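Local coordinates for protein magnesium-protoporphyrin O-methyltransferase (Synechocystis sp., PDB 4QDJ) that transfers a methyl group from S-adenosylmethionine to magnesium-protoporphyrin IX, giving its 13-monomethyl ester in chlorophyll biosynthesis, at residues Leu124-Asp135 against Leu152-Ser163. Residues are numbered along the deposited sequence; the frame is centred on the assembly and turned at random.
Sequences LGGKYDTVICLD and LASLADRRLILS. With SAM (S-adenosylmethionine), chain B.
Strands 130-133 and 159-163 run parallel, their axes 4.7 Å apart at closest approach, and the ladder passes from Val131 N to Arg159 O through to Ser163 N on Cys133 O. Tyr128 pairs with Ala156 but Thr130 with Arg159, so a beta bulge shifts the register by one, and Asp129 O takes both Arg158 N and Arg159 N. Although the CA-CB bond of Asp129 points away, CG anti to the backbone N (chi1 175°) brings the carboxylate alongside Arg158, which grips it side-on: NE reaches OD2 and NH2 reaches OD1, both at 3.0 Å, the two planes 40° apart. Asp129 OD1 also accepts Thr130 OG1 at 2.7 Å, and that hydroxyl oxygen receives Arg159 NE (2.9 Å) and NH2 in the guanidinium plane; Arg159 NH1 bridges to Asp58 and Glu226. With an alanine at Asp129, Arg158 would probably lose its carboxylate and the Thr130 hydroxyl its acceptor. Val131 CG2 packs on Ala156 CB (3.7 Å), while Leu152 CD1 meets Cys133 CB. Just past strand 130-133, Asp135 OD1 accepts Ser163 OG from above the carboxylate plane, OD2 bonds Tyr220 OH, and Leu134 O accepts the S-adenosylmethionine amino N at 2.7 Å. This is a beta-alpha-beta unit of the class I methyltransferase Rossmann-like fold, its strand 130-133 leading into the cofactor pocket.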
# COMPACT_ATOMS: atom_id res chain seq x y z
N LEU A 124 -13.19 4.22 -2.35
CA LEU A 124 -12.60 5.52 -2.08
C LEU A 124 -13.05 6.56 -3.10
O LEU A 124 -13.26 6.25 -4.27
CB LEU A 124 -11.07 5.44 -2.08
CG LEU A 124 -10.42 4.63 -0.97
CD1 LEU A 124 -8.92 4.54 -1.20
CD2 LEU A 124 -10.71 5.25 0.39
N GLY A 125 -13.20 7.80 -2.64
CA GLY A 125 -13.56 8.91 -3.51
C GLY A 125 -12.57 10.05 -3.37
O GLY A 125 -11.53 9.91 -2.73
N GLY A 126 -12.90 11.19 -3.97
CA GLY A 126 -12.05 12.36 -3.89
C GLY A 126 -10.88 12.31 -4.85
O GLY A 126 -10.76 11.39 -5.67
N LYS A 127 -10.01 13.31 -4.76
CA LYS A 127 -8.86 13.43 -5.66
C LYS A 127 -7.58 13.73 -4.88
O LYS A 127 -7.59 14.51 -3.92
CB LYS A 127 -9.11 14.51 -6.70
CG LYS A 127 -10.29 14.25 -7.63
CD LYS A 127 -10.04 13.06 -8.54
CE LYS A 127 -11.18 12.87 -9.53
NZ LYS A 127 -12.47 12.59 -8.85
N TYR A 128 -6.48 13.12 -5.30
CA TYR A 128 -5.19 13.28 -4.65
C TYR A 128 -4.12 13.55 -5.70
O TYR A 128 -4.27 13.16 -6.85
CB TYR A 128 -4.82 11.99 -3.91
CG TYR A 128 -5.80 11.58 -2.85
CD1 TYR A 128 -6.91 10.80 -3.15
CD2 TYR A 128 -5.62 11.97 -1.53
CE1 TYR A 128 -7.81 10.43 -2.17
CE2 TYR A 128 -6.51 11.61 -0.54
CZ TYR A 128 -7.60 10.84 -0.87
OH TYR A 128 -8.49 10.47 0.12
N ASP A 129 -3.05 14.22 -5.29
CA ASP A 129 -1.90 14.35 -6.18
C ASP A 129 -1.31 12.97 -6.44
O ASP A 129 -1.09 12.57 -7.58
CB ASP A 129 -0.83 15.26 -5.59
CG ASP A 129 0.43 15.32 -6.44
OD1 ASP A 129 1.31 14.44 -6.28
OD2 ASP A 129 0.53 16.23 -7.29
N THR A 130 -1.06 12.25 -5.35
CA THR A 130 -0.39 10.96 -5.41
C THR A 130 -1.20 9.89 -4.69
O THR A 130 -1.64 10.08 -3.56
CB THR A 130 1.02 11.05 -4.79
OG1 THR A 130 1.85 11.89 -5.61
CG2 THR A 130 1.67 9.68 -4.68
N VAL A 131 -1.40 8.77 -5.37
CA VAL A 131 -2.06 7.62 -4.78
C VAL A 131 -1.06 6.47 -4.72
O VAL A 131 -0.36 6.20 -5.69
CB VAL A 131 -3.31 7.20 -5.59
CG1 VAL A 131 -3.96 5.96 -4.98
CG2 VAL A 131 -4.30 8.35 -5.65
N ILE A 132 -0.98 5.81 -3.56
CA ILE A 132 -0.01 4.75 -3.36
C ILE A 132 -0.69 3.47 -2.87
O ILE A 132 -1.53 3.51 -1.98
CB ILE A 132 1.08 5.16 -2.35
CG1 ILE A 132 1.69 6.51 -2.74
CG2 ILE A 132 2.16 4.09 -2.26
CD1 ILE A 132 2.71 7.02 -1.74
N CYS A 133 -0.32 2.34 -3.46
CA CYS A 133 -0.87 1.05 -3.06
C CYS A 133 0.25 0.02 -3.05
O CYS A 133 0.63 -0.52 -4.09
CB CYS A 133 -1.98 0.64 -4.03
SG CYS A 133 -2.88 -0.84 -3.56
N LEU A 134 0.79 -0.25 -1.86
CA LEU A 134 1.94 -1.14 -1.71
C LEU A 134 1.56 -2.49 -1.12
O LEU A 134 0.91 -2.56 -0.08
CB LEU A 134 3.00 -0.51 -0.81
CG LEU A 134 3.61 0.83 -1.23
CD1 LEU A 134 4.74 1.21 -0.28
CD2 LEU A 134 4.10 0.78 -2.67
N ASP A 135 1.99 -3.56 -1.80
CA ASP A 135 1.83 -4.93 -1.31
C ASP A 135 0.38 -5.27 -0.96
O ASP A 135 0.12 -5.96 0.03
CB ASP A 135 2.75 -5.20 -0.12
CG ASP A 135 4.23 -5.12 -0.48
OD1 ASP A 135 4.56 -4.97 -1.68
OD2 ASP A 135 5.07 -5.21 0.44
N LEU A 152 -8.10 3.23 -8.52
CA LEU A 152 -7.07 4.05 -7.89
C LEU A 152 -6.59 5.14 -8.84
O LEU A 152 -6.35 6.28 -8.42
CB LEU A 152 -5.90 3.17 -7.45
CG LEU A 152 -6.19 2.20 -6.31
CD1 LEU A 152 -4.97 1.32 -6.03
CD2 LEU A 152 -6.60 2.95 -5.05
N ALA A 153 -6.47 4.80 -10.12
CA ALA A 153 -6.05 5.76 -11.13
C ALA A 153 -7.02 6.93 -11.21
O ALA A 153 -6.61 8.07 -11.42
CB ALA A 153 -5.92 5.08 -12.49
N SER A 154 -8.31 6.65 -11.02
CA SER A 154 -9.34 7.69 -11.09
C SER A 154 -9.24 8.67 -9.93
O SER A 154 -9.82 9.76 -9.97
CB SER A 154 -10.74 7.07 -11.14
OG SER A 154 -11.14 6.58 -9.88
N LEU A 155 -8.51 8.29 -8.88
CA LEU A 155 -8.34 9.15 -7.72
C LEU A 155 -7.07 9.99 -7.83
O LEU A 155 -6.89 10.95 -7.09
CB LEU A 155 -8.27 8.31 -6.44
CG LEU A 155 -9.35 7.26 -6.22
CD1 LEU A 155 -9.11 6.52 -4.91
CD2 LEU A 155 -10.74 7.88 -6.25
N ALA A 156 -6.20 9.61 -8.76
CA ALA A 156 -4.88 10.23 -8.87
C ALA A 156 -4.83 11.34 -9.92
O ALA A 156 -4.91 11.08 -11.12
CB ALA A 156 -3.83 9.18 -9.18
N ASP A 157 -4.69 12.58 -9.45
CA ASP A 157 -4.54 13.72 -10.35
C ASP A 157 -3.25 13.63 -11.16
O ASP A 157 -3.20 14.02 -12.32
CB ASP A 157 -4.56 15.03 -9.58
CG ASP A 157 -5.94 15.39 -9.08
OD1 ASP A 157 -6.94 14.89 -9.64
OD2 ASP A 157 -6.04 16.20 -8.12
N ARG A 158 -2.19 13.11 -10.53
CA ARG A 158 -0.88 13.13 -11.17
C ARG A 158 -0.12 11.81 -11.12
O ARG A 158 0.49 11.40 -12.12
CB ARG A 158 -0.01 14.24 -10.56
CG ARG A 158 1.28 14.50 -11.32
CD ARG A 158 2.08 15.62 -10.69
NE ARG A 158 2.48 15.29 -9.33
CZ ARG A 158 3.61 14.67 -9.02
NH1 ARG A 158 4.46 14.31 -9.97
NH2 ARG A 158 3.90 14.41 -7.75
N ARG A 159 -0.14 11.13 -9.98
CA ARG A 159 0.77 10.01 -9.78
C ARG A 159 0.16 8.82 -9.05
O ARG A 159 -0.57 8.98 -8.07
CB ARG A 159 2.03 10.49 -9.05
CG ARG A 159 3.00 9.38 -8.67
CD ARG A 159 4.31 9.94 -8.17
NE ARG A 159 4.13 10.88 -7.06
CZ ARG A 159 5.13 11.50 -6.44
NH1 ARG A 159 6.38 11.29 -6.81
NH2 ARG A 159 4.87 12.34 -5.44
N LEU A 160 0.46 7.62 -9.54
CA LEU A 160 0.06 6.38 -8.91
C LEU A 160 1.29 5.50 -8.71
O LEU A 160 2.02 5.21 -9.65
CB LEU A 160 -0.98 5.65 -9.77
CG LEU A 160 -1.49 4.29 -9.29
CD1 LEU A 160 -2.07 4.38 -7.89
CD2 LEU A 160 -2.52 3.75 -10.27
N ILE A 161 1.53 5.09 -7.47
CA ILE A 161 2.65 4.20 -7.16
C ILE A 161 2.12 2.86 -6.69
O ILE A 161 1.28 2.81 -5.79
CB ILE A 161 3.58 4.81 -6.09
CG1 ILE A 161 4.25 6.07 -6.64
CG2 ILE A 161 4.62 3.80 -5.64
CD1 ILE A 161 4.94 6.90 -5.58
N LEU A 162 2.59 1.78 -7.31
CA LEU A 162 2.13 0.43 -6.98
C LEU A 162 3.31 -0.49 -6.73
O LEU A 162 4.38 -0.31 -7.29
CB LEU A 162 1.33 -0.15 -8.15
CG LEU A 162 0.14 0.60 -8.72
CD1 LEU A 162 -0.38 -0.13 -9.95
CD2 LEU A 162 -0.96 0.75 -7.68
N SER A 163 3.09 -1.50 -5.89
CA SER A 163 4.04 -2.61 -5.81
C SER A 163 3.31 -3.94 -5.91
O SER A 163 2.15 -4.05 -5.51
CB SER A 163 4.90 -2.53 -4.54
OG SER A 163 4.14 -2.83 -3.38
N SAM B . 0.37 -1.25 2.27
CA SAM B . 0.74 -1.64 3.62
C SAM B . 2.26 -1.73 3.76
O SAM B . 2.97 -1.97 2.78
OXT SAM B . 2.80 -1.57 4.85
CB SAM B . 0.08 -2.95 4.05
CG SAM B . 0.35 -4.19 3.20
SD SAM B . -0.43 -5.68 3.89
CE SAM B . 0.52 -6.99 3.08
C5' SAM B . -1.94 -5.74 2.90
C4' SAM B . -3.02 -4.83 3.46
O4' SAM B . -3.94 -4.55 2.43
C3' SAM B . -3.79 -5.46 4.61
O3' SAM B . -3.78 -4.58 5.71
C2' SAM B . -5.21 -5.59 4.08
O2' SAM B . -6.18 -5.35 5.08
C1' SAM B . -5.23 -4.52 2.99
N9 SAM B . -6.25 -4.76 1.96
C8 SAM B . -6.50 -5.93 1.30
N7 SAM B . -7.52 -5.71 0.43
C5 SAM B . -7.90 -4.42 0.53
C6 SAM B . -8.87 -3.67 -0.12
N6 SAM B . -9.65 -4.24 -1.05
N1 SAM B . -9.03 -2.34 0.20
C2 SAM B . -8.23 -1.76 1.16
N3 SAM B . -7.27 -2.50 1.80
C4 SAM B . -7.10 -3.81 1.48
O HOH W 1 -0.18 -3.32 -4.33